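Local coordinates for protein endonuclease II (Enterobacteria phage t4, PDB 2WSH) that nicks and cleaves cytosine-containing double-stranded DNA in a sequence-specific, magnesium-dependent way, degrading host DNA so that the phage can reuse its nucleotides, at residues T21-D26 / K63-Y68; I46-E51 / P134-Q139. The protein carries 1 engineered substitution. All coordinates share one frame; numbering follows the deposited sequence. Where two conformers were deposited one is given.

Overall arrangement
Contact 1 (21-26 with 63-68) joins the edge of the sheet to helix 61-73. Contact 2 (46-51 with 134-139) joins strand 42-48 to the loop after helix 121-132. Their centres lie 16 Å apart, and both reach the same antiparallel sheet and helix 82-92. Phe-99 and Ile-87 have neighbours in each. The touching side chains of contact 1 are mostly buried; those of contact 2 are only partly so. Neither contact has a hydrogen bond between its segments, and both meet through apolar groups. Contact 1 adds polar residues of helix 61-73 at a bound phosphate. Contact 2 packs one indole against two isoleucines beside a beta turn.

Contact 1 (T21-D26 / K63-Y68); sequences TELELD and KRINYY. With PO4 (phosphate ion), chain E.
Tyr-68 OH is gripped by two groups, Tyr-44 OH and Lys-83 NZ, which together with Tyr-54 OH also bond to the phosphate. Tyr-68 OH itself lies 3.6 Å from PO4 O4, although the side chain starts out toward strand 18-23. Arg-64, one helical turn earlier, reaches the same phosphate oxygen in one of its two modelled conformers. That conformer puts Arg-64 NH1 2.5 Å from PO4 O4, too close for a normal bond, so the detail is doubtful. O4 lies at the edge of the guanidinium group, near its plane. The side chain leaves the helix with CG opposite the backbone N (chi1 -173°). Bends at chi2 and chi3 then carry the guanidinium round to the phosphate in this conformer. The tyrosines at 44 and 54 belong to the two halves of the GIY-YIG signature. The ion probably came from the crystallisation liquor. Its place is consistent with a site for a DNA phosphate.

The two segments themselves meet only through apolar groups, at one methyl of the helix. Ile-65 CG2 lies 4.2 Å from Leu-23 CD2 and 4.3 Å from Thr-21 CG2. Both strand residues thus present a methyl tip to the same point. Thr-21 OG1 makes a weak bond of 3.4 Å to Glu-22 O, while its methyl faces the helix.

Thr-21 and Leu-23 are hydrogen-bonded through their backbones to Phe-99 and Val-97 of strand 97-111, and Leu-23 also rests on Ile-87 of helix 82-92. Ile-65 touches Phe-99 and Leu-34, which sets helix 61-73 against the sheet.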
loop_
_atom_site.group_PDB
_atom_site.type_symbol
_atom_site.label_atom_id
_atom_site.label_comp_id
_atom_site.label_asym_id
_atom_site.label_seq_id
_atom_site.Cartn_x
_atom_site.Cartn_y
_atom_site.Cartn_z
ATOM N N THR A 21 -1.493 -17.347 -24.774
ATOM C CA THR A 21 -1.506 -17.848 -26.142
ATOM C C THR A 21 -0.401 -18.860 -26.401
ATOM O O THR A 21 0.472 -19.086 -25.562
ATOM C CB THR A 21 -1.402 -16.708 -27.181
ATOM O OG1 THR A 21 -1.680 -17.226 -28.489
ATOM C CG2 THR A 21 -0.007 -16.095 -27.176
ATOM N N GLU A 22 -0.459 -19.468 -27.578
ATOM C CA GLU A 22 0.535 -20.435 -28.008
ATOM C C GLU A 22 1.039 -20.001 -29.376
ATOM O O GLU A 22 0.287 -19.425 -30.159
ATOM C CB GLU A 22 -0.097 -21.825 -28.080
ATOM C CG GLU A 22 0.792 -22.915 -28.650
ATOM C CD GLU A 22 0.209 -24.301 -28.433
ATOM O OE1 GLU A 22 -0.649 -24.450 -27.539
ATOM O OE2 GLU A 22 0.611 -25.244 -29.147
ATOM N N LEU A 23 2.315 -20.246 -29.655
ATOM C CA LEU A 23 2.865 -19.939 -30.970
ATOM C C LEU A 23 2.952 -21.211 -31.804
ATOM O O LEU A 23 3.256 -22.282 -31.282
ATOM C CB LEU A 23 4.245 -19.290 -30.849
ATOM C CG LEU A 23 4.307 -17.940 -30.138
ATOM C CD1 LEU A 23 5.708 -17.367 -30.227
ATOM C CD2 LEU A 23 3.297 -16.976 -30.735
ATOM N N GLU A 24 2.686 -21.094 -33.100
ATOM C CA GLU A 24 2.704 -22.255 -33.979
ATOM C C GLU A 24 3.092 -21.902 -35.413
ATOM O O GLU A 24 2.633 -20.903 -35.966
ATOM C CB GLU A 24 1.351 -22.970 -33.942
ATOM C CG GLU A 24 0.152 -22.035 -33.945
ATOM C CD GLU A 24 -1.083 -22.675 -33.339
ATOM O OE1 GLU A 24 -0.950 -23.752 -32.717
ATOM O OE2 GLU A 24 -2.184 -22.101 -33.480
ATOM N N LEU A 25 3.953 -22.729 -35.997
ATOM C CA LEU A 25 4.397 -22.546 -37.373
ATOM C C LEU A 25 3.361 -23.103 -38.342
ATOM O O LEU A 25 2.716 -24.109 -38.054
ATOM C CB LEU A 25 5.736 -23.250 -37.595
ATOM C CG LEU A 25 6.947 -22.740 -36.813
ATOM C CD1 LEU A 25 8.130 -23.680 -36.997
ATOM C CD2 LEU A 25 7.314 -21.326 -37.238
ATOM N N ASP A 26 3.198 -22.447 -39.489
ATOM C CA ASP A 26 2.306 -22.956 -40.527
ATOM C C ASP A 26 3.070 -23.847 -41.507
ATOM O O ASP A 26 4.248 -24.143 -41.300
ATOM C CB ASP A 26 1.575 -21.819 -41.256
ATOM C CG ASP A 26 2.515 -20.911 -42.031
ATOM O OD1 ASP A 26 3.639 -21.342 -42.356
ATOM O OD2 ASP A 26 2.124 -19.759 -42.319
ATOM N N LYS A 63 1.278 -6.584 -27.623
ATOM C CA LYS A 63 2.354 -5.923 -28.351
ATOM C C LYS A 63 3.682 -6.668 -28.226
ATOM O O LYS A 63 4.389 -6.849 -29.216
ATOM C CB LYS A 63 2.513 -4.467 -27.909
ATOM C CG LYS A 63 1.795 -3.473 -28.814
ATOM C CD LYS A 63 2.192 -2.036 -28.503
ATOM C CE LYS A 63 3.660 -1.777 -28.822
ATOM N NZ LYS A 63 4.007 -0.332 -28.697
ATOM N N ARG A 64 4.006 -7.102 -27.011
ATOM C CA ARG A 64 5.262 -7.803 -26.750
ATOM C C ARG A 64 5.359 -9.125 -27.511
ATOM O O ARG A 64 6.390 -9.429 -28.111
ATOM C CB ARG A 64 5.438 -8.049 -25.249
ATOM C CG ARG A 64 6.792 -8.631 -24.855
ATOM C CD ARG A 64 7.925 -7.636 -25.089
ATOM N NE ARG A 64 7.589 -6.298 -24.608
ATOM C CZ ARG A 64 7.776 -5.872 -23.362
ATOM N NH1 ARG A 64 8.301 -6.673 -22.446
ATOM N NH2 ARG A 64 7.431 -4.638 -23.031
ATOM N N ILE A 65 4.287 -9.911 -27.479
ATOM C CA ILE A 65 4.261 -11.187 -28.181
ATOM C C ILE A 65 4.389 -10.982 -29.686
ATOM O O ILE A 65 5.166 -11.667 -30.352
ATOM C CB ILE A 65 2.984 -12.000 -27.885
ATOM C CG1 ILE A 65 2.812 -12.202 -26.377
ATOM C CG2 ILE A 65 3.032 -13.337 -28.609
ATOM C CD1 ILE A 65 4.106 -12.416 -25.645
ATOM N N ASN A 66 3.621 -10.037 -30.222
ATOM C CA ASN A 66 3.684 -9.738 -31.649
ATOM C C ASN A 66 5.070 -9.256 -32.088
ATOM O O ASN A 66 5.485 -9.493 -33.222
ATOM C CB ASN A 66 2.597 -8.736 -32.046
ATOM C CG ASN A 66 1.275 -9.409 -32.353
ATOM O OD1 ASN A 66 0.213 -8.934 -31.959
ATOM N ND2 ASN A 66 1.337 -10.533 -33.056
ATOM N N TYR A 67 5.772 -8.584 -31.180
ATOM C CA TYR A 67 7.164 -8.209 -31.392
ATOM C C TYR A 67 7.988 -9.466 -31.654
ATOM O O TYR A 67 8.752 -9.525 -32.619
ATOM C CB TYR A 67 7.686 -7.446 -30.168
ATOM C CG TYR A 67 9.189 -7.253 -30.099
ATOM C CD1 TYR A 67 9.769 -6.026 -30.411
ATOM C CD2 TYR A 67 10.026 -8.289 -29.697
ATOM C CE1 TYR A 67 11.142 -5.843 -30.336
ATOM C CE2 TYR A 67 11.397 -8.117 -29.620
ATOM C CZ TYR A 67 11.949 -6.893 -29.940
ATOM O OH TYR A 67 13.312 -6.720 -29.864
ATOM N N TYR A 68 7.820 -10.474 -30.799
ATOM C CA TYR A 68 8.493 -11.758 -30.978
ATOM C C TYR A 68 8.136 -12.362 -32.326
ATOM O O TYR A 68 9.013 -12.733 -33.099
ATOM C CB TYR A 68 8.115 -12.751 -29.870
ATOM C CG TYR A 68 8.718 -12.463 -28.514
ATOM C CD1 TYR A 68 10.091 -12.350 -28.349
ATOM C CD2 TYR A 68 7.912 -12.327 -27.391
ATOM C CE1 TYR A 68 10.642 -12.091 -27.106
ATOM C CE2 TYR A 68 8.456 -12.070 -26.147
ATOM C CZ TYR A 68 9.819 -11.954 -26.011
ATOM O OH TYR A 68 10.358 -11.697 -24.770
HETATM P P PO4 E . 11.171 -8.050 -22.409
HETATM O O1 PO4 E . 11.432 -8.959 -21.232
HETATM O O2 PO4 E . 11.017 -6.625 -21.931
HETATM O O3 PO4 E . 12.301 -8.122 -23.412
HETATM O O4 PO4 E . 9.896 -8.521 -23.060
#

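Contact 2 (I46-E51 / P134-Q139); sequences IAINDE and PPWNIQ
Trp-136 meets Ile-46 and Ile-48 through CZ3 and CH2 of its six-membered ring. Trp-136 CZ3 is 4.1 Å from Ile-46 CG2. The next ring atom, Trp-136 CH2, is 4.1 Å from Ile-48 CD1. Ile-48 CG1 lies almost as close to it. Both methyls come to the ring obliquely, and each side chain crosses the indole at about a right angle. Ile-46 and Ile-48 share one face of strand 42-48, while Ala-47 between them points away. Trp-136 has CG beside its own backbone N (chi1 -65°), and this sends the indole toward the strand. Here the packing is closest: Val-53 of strand 51-58 and Leu-86 and Ile-87 of helix 82-92 also touch the ring.

Strands 42-48 and 51-58 form a beta hairpin closed by a type I' turn from Ile-48 to Glu-51. The turn is pinned by Ile-48 N to Glu-51 O at 2.9 Å and by Glu-51 N to Ile-48 O at 3.0 Å. These two strands carry the GIY and YIG halves of the family signature. Asn-137 OD1 accepts from Ile-55 N in the second half, so the C-terminal loop is tied directly to the motif.

Away from the indole the contact is loose. The turn residues Asn-49 and Glu-51 are exposed, and Asn-49 bonds instead to Lys-96, just before strand 97-111. On the loop side, a type I turn from Pro-134 to Asn-137 closes with Asn-137 N to Pro-134 O at 3.2 Å. Pro-135 in that turn is exposed in the assembly.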
loop_
_atom_site.group_PDB
_atom_site.type_symbol
_atom_site.label_atom_id
_atom_site.label_comp_id
_atom_site.label_asym_id
_atom_site.label_seq_id
_atom_site.Cartn_x
_atom_site.Cartn_y
_atom_site.Cartn_z
ATOM N N ILE A 46 7.276 -17.556 -20.436
ATOM C CA ILE A 46 7.414 -18.343 -21.644
ATOM C C ILE A 46 7.688 -19.777 -21.237
ATOM O O ILE A 46 8.559 -20.030 -20.402
ATOM C CB ILE A 46 8.558 -17.826 -22.530
ATOM C CG1 ILE A 46 8.353 -16.345 -22.841
ATOM C CG2 ILE A 46 8.652 -18.644 -23.816
ATOM C CD1 ILE A 46 9.356 -15.786 -23.829
ATOM N N ALA A 47 6.932 -20.706 -21.818
ATOM C CA ALA A 47 7.079 -22.125 -21.515
ATOM C C ALA A 47 7.343 -22.920 -22.781
ATOM O O ALA A 47 6.678 -22.725 -23.797
ATOM C CB ALA A 47 5.833 -22.657 -20.814
ATOM N N ILE A 48 8.329 -23.806 -22.709
ATOM C CA ILE A 48 8.692 -24.668 -23.824
ATOM C C ILE A 48 8.511 -26.114 -23.378
ATOM O O ILE A 48 9.158 -26.567 -22.433
ATOM C CB ILE A 48 10.158 -24.448 -24.257
ATOM C CG1 ILE A 48 10.433 -22.963 -24.523
ATOM C CG2 ILE A 48 10.478 -25.266 -25.496
ATOM C CD1 ILE A 48 9.699 -22.404 -25.729
ATOM N N ASN A 49 7.621 -26.831 -24.053
ATOM C CA ASN A 49 7.266 -28.176 -23.631
ATOM C C ASN A 49 6.842 -28.187 -22.161
ATOM O O ASN A 49 7.234 -29.064 -21.391
ATOM C CB ASN A 49 8.426 -29.136 -23.898
ATOM C CG ASN A 49 8.811 -29.174 -25.367
ATOM O OD1 ASN A 49 7.955 -29.046 -26.243
ATOM N ND2 ASN A 49 10.098 -29.343 -25.643
ATOM N N ASP A 50 6.066 -27.173 -21.781
ATOM C CA ASP A 50 5.512 -27.055 -20.432
ATOM C C ASP A 50 6.534 -26.648 -19.370
ATOM O O ASP A 50 6.230 -26.662 -18.180
ATOM C CB ASP A 50 4.824 -28.361 -20.020
ATOM C CG ASP A 50 3.684 -28.733 -20.944
ATOM O OD1 ASP A 50 2.824 -27.866 -21.207
ATOM O OD2 ASP A 50 3.648 -29.892 -21.406
ATOM N N GLU A 51 7.737 -26.277 -19.797
ATOM C CA GLU A 51 8.799 -25.946 -18.854
ATOM C C GLU A 51 9.153 -24.466 -18.937
ATOM O O GLU A 51 9.378 -23.929 -20.022
ATOM C CB GLU A 51 10.022 -26.836 -19.074
ATOM C CG GLU A 51 9.712 -28.320 -18.903
ATOM C CD GLU A 51 10.934 -29.210 -19.035
ATOM O OE1 GLU A 51 12.029 -28.795 -18.599
ATOM O OE2 GLU A 51 10.794 -30.329 -19.572
ATOM N N PRO A 134 14.996 -18.813 -14.331
ATOM C CA PRO A 134 14.683 -19.289 -15.682
ATOM C C PRO A 134 15.912 -19.152 -16.576
ATOM O O PRO A 134 16.651 -18.183 -16.439
ATOM C CB PRO A 134 13.567 -18.345 -16.145
ATOM C CG PRO A 134 13.045 -17.702 -14.890
ATOM C CD PRO A 134 14.209 -17.625 -13.964
ATOM N N PRO A 135 16.126 -20.118 -17.482
ATOM C CA PRO A 135 17.335 -20.213 -18.310
ATOM C C PRO A 135 17.575 -18.974 -19.168
ATOM O O PRO A 135 18.720 -18.554 -19.349
ATOM C CB PRO A 135 17.041 -21.416 -19.215
ATOM C CG PRO A 135 16.004 -22.197 -18.488
ATOM C CD PRO A 135 15.159 -21.180 -17.800
ATOM N N TRP A 136 16.502 -18.396 -19.694
ATOM C CA TRP A 136 16.621 -17.292 -20.642
ATOM C C TRP A 136 16.784 -15.935 -19.973
ATOM O O TRP A 136 16.982 -14.930 -20.650
ATOM C CB TRP A 136 15.401 -17.258 -21.557
ATOM C CG TRP A 136 15.295 -18.448 -22.436
ATOM C CD1 TRP A 136 16.072 -19.571 -22.401
ATOM C CD2 TRP A 136 14.330 -18.656 -23.468
ATOM N NE1 TRP A 136 15.660 -20.460 -23.363
ATOM C CE2 TRP A 136 14.590 -19.922 -24.033
ATOM C CE3 TRP A 136 13.281 -17.888 -23.982
ATOM C CZ2 TRP A 136 13.833 -20.442 -25.078
ATOM C CZ3 TRP A 136 12.530 -18.404 -25.021
ATOM C CH2 TRP A 136 12.812 -19.670 -25.560
ATOM N N ASN A 137 16.685 -15.904 -18.649
ATOM C CA ASN A 137 16.878 -14.668 -17.903
ATOM C C ASN A 137 18.349 -14.452 -17.569
ATOM O O ASN A 137 18.901 -15.136 -16.709
ATOM C CB ASN A 137 16.051 -14.680 -16.620
ATOM C CG ASN A 137 14.576 -14.439 -16.879
ATOM O OD1 ASN A 137 13.783 -15.380 -16.959
ATOM N ND2 ASN A 137 14.204 -13.175 -17.033
ATOM N N ILE A 138 18.977 -13.505 -18.259
ATOM C CA ILE A 138 20.383 -13.198 -18.028
ATOM C C ILE A 138 20.528 -12.416 -16.734
ATOM O O ILE A 138 20.069 -11.281 -16.636
ATOM C CB ILE A 138 20.978 -12.370 -19.178
ATOM C CG1 ILE A 138 20.620 -12.992 -20.529
ATOM C CG2 ILE A 138 22.489 -12.251 -19.028
ATOM C CD1 ILE A 138 21.121 -14.401 -20.701
ATOM N N GLN A 139 21.169 -13.029 -15.743
ATOM C CA GLN A 139 21.331 -12.404 -14.434
ATOM C C GLN A 139 22.661 -11.662 -14.311
ATOM O O GLN A 139 23.719 -12.205 -14.626
ATOM C CB GLN A 139 21.205 -13.450 -13.327
ATOM C CG GLN A 139 19.925 -14.266 -13.407
ATOM C CD GLN A 139 19.788 -15.242 -12.260
ATOM O OE1 GLN A 139 20.372 -15.049 -11.195
ATOM N NE2 GLN A 139 19.010 -16.300 -12.469
#